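Side-chain contact in vacuolar aminopeptidase 1 (PDB 5JGF), which removes amino acids, preferably neutral or hydrophobic ones, from the N-termini of peptides as a zinc-dependent vacuolar enzyme and is the major cargo of the cytoplasm-to-vacuole targeting pathway: residues Ile275-Asp280 with Ser286-Thr291. Numbering follows the deposited sequence.
Sequences ICYAKD and SDLFST
Ser290 OG and Tyr277 OH share one water, which hydrogen-bonds to both; its oxygen lies 2.7 Å from Ser290 OG. The bond to Tyr277 OH is 2.9 Å long, and the water sits in the plane of the tyrosine ring, at its edge. Tyr277 OH and Ser290 OG stand 3.9 Å apart, too far for a direct bond, so the water acts as the polar spacer. Tyr277 suits the last turn of helix 261-278 because its long, rigid side chain, with CG anti to the backbone N (chi1 163°), carries a hydroxyl across to strand 289-295 of the same chain. The short side chain of Ser290 puts its hydroxyl close to the backbone, where it can hold the water and still lie beside the ring. Leucine's branched end gives an apolar contact beside the phenol oxygen, Tyr277 OH to Leu288 CD1, 3.5 Å, the two side chains crossing nearly at right angles. Helix 261-278 lies against the mixed sheet of the M18 peptidase fold, and the loop of some ten residues after it leads into strand 289-295. As that loop enters the strand, Ser286 forms an ST turn, its OG accepting from Leu288 N at 3.1 Å. From helix 448-468, Phe460 meets the Tyr277 ring and touches Ser290, while Arg464 packs against Leu288.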
# COMPACT_ATOMS: atom_id res chain seq x y z
N ILE D 275 -12.18 -38.93 -46.07
CA ILE D 275 -12.30 -40.35 -46.41
C ILE D 275 -13.67 -40.67 -47.00
O ILE D 275 -13.77 -41.37 -48.01
CB ILE D 275 -12.01 -41.25 -45.18
CG1 ILE D 275 -10.54 -41.69 -45.19
CG2 ILE D 275 -12.91 -42.48 -45.18
CD1 ILE D 275 -9.55 -40.56 -45.28
N CYS D 276 -14.72 -40.15 -46.38
CA CYS D 276 -16.08 -40.38 -46.87
C CYS D 276 -16.22 -39.79 -48.26
O CYS D 276 -16.84 -40.39 -49.14
CB CYS D 276 -17.11 -39.72 -45.95
SG CYS D 276 -17.29 -40.51 -44.34
N TYR D 277 -15.63 -38.61 -48.45
CA TYR D 277 -15.67 -37.93 -49.73
C TYR D 277 -14.87 -38.69 -50.79
O TYR D 277 -15.32 -38.86 -51.92
CB TYR D 277 -15.13 -36.51 -49.57
CG TYR D 277 -14.74 -35.81 -50.85
CD1 TYR D 277 -13.40 -35.70 -51.23
CD2 TYR D 277 -15.71 -35.27 -51.70
CE1 TYR D 277 -13.04 -35.06 -52.41
CE2 TYR D 277 -15.36 -34.62 -52.88
CZ TYR D 277 -14.02 -34.53 -53.23
OH TYR D 277 -13.67 -33.90 -54.40
N ALA D 278 -13.69 -39.15 -50.40
CA ALA D 278 -12.80 -39.88 -51.29
C ALA D 278 -13.43 -41.16 -51.84
O ALA D 278 -13.10 -41.59 -52.95
CB ALA D 278 -11.50 -40.22 -50.57
N LYS D 279 -14.32 -41.76 -51.07
CA LYS D 279 -14.98 -43.00 -51.46
C LYS D 279 -15.71 -42.88 -52.80
O LYS D 279 -15.78 -43.84 -53.56
CB LYS D 279 -15.97 -43.44 -50.38
N ASP D 280 -16.25 -41.70 -53.09
CA ASP D 280 -16.98 -41.50 -54.33
C ASP D 280 -16.22 -40.70 -55.36
O ASP D 280 -16.78 -40.31 -56.39
CB ASP D 280 -18.32 -40.81 -54.06
CG ASP D 280 -19.23 -41.65 -53.22
OD1 ASP D 280 -19.24 -42.89 -53.41
OD2 ASP D 280 -19.96 -41.09 -52.37
N SER D 286 -12.05 -36.69 -62.00
CA SER D 286 -12.01 -35.44 -61.24
C SER D 286 -11.03 -34.37 -61.70
O SER D 286 -9.95 -34.67 -62.21
CB SER D 286 -11.74 -35.77 -59.76
OG SER D 286 -11.69 -34.58 -58.98
N ASP D 287 -11.42 -33.11 -61.51
CA ASP D 287 -10.57 -31.97 -61.87
C ASP D 287 -10.23 -31.16 -60.61
O ASP D 287 -9.88 -29.99 -60.69
CB ASP D 287 -11.27 -31.06 -62.89
CG ASP D 287 -12.59 -30.50 -62.38
OD1 ASP D 287 -13.22 -29.72 -63.12
OD2 ASP D 287 -13.00 -30.84 -61.24
N LEU D 288 -10.32 -31.81 -59.46
CA LEU D 288 -10.03 -31.14 -58.19
C LEU D 288 -8.75 -31.61 -57.51
O LEU D 288 -8.23 -32.69 -57.81
CB LEU D 288 -11.21 -31.32 -57.23
CG LEU D 288 -12.58 -30.81 -57.68
CD1 LEU D 288 -13.64 -31.27 -56.69
CD2 LEU D 288 -12.56 -29.30 -57.78
N PHE D 289 -8.27 -30.79 -56.58
CA PHE D 289 -7.09 -31.08 -55.78
C PHE D 289 -7.59 -30.76 -54.37
O PHE D 289 -7.86 -29.61 -54.04
CB PHE D 289 -5.93 -30.14 -56.16
CG PHE D 289 -4.58 -30.53 -55.59
CD1 PHE D 289 -3.41 -30.04 -56.15
CD2 PHE D 289 -4.49 -31.36 -54.47
CE1 PHE D 289 -2.16 -30.37 -55.63
CE2 PHE D 289 -3.24 -31.70 -53.93
CZ PHE D 289 -2.08 -31.20 -54.51
N SER D 290 -7.75 -31.80 -53.55
CA SER D 290 -8.26 -31.65 -52.19
C SER D 290 -7.27 -32.18 -51.16
O SER D 290 -6.52 -33.11 -51.44
CB SER D 290 -9.57 -32.43 -52.04
OG SER D 290 -10.52 -32.04 -53.02
N THR D 291 -7.25 -31.57 -49.98
CA THR D 291 -6.33 -32.03 -48.95
C THR D 291 -6.73 -31.66 -47.53
O THR D 291 -7.38 -30.64 -47.30
CB THR D 291 -4.90 -31.47 -49.17
OG1 THR D 291 -4.07 -31.84 -48.06
CG2 THR D 291 -4.92 -29.95 -49.27
O HOH W 1 -10.79 -34.16 -54.67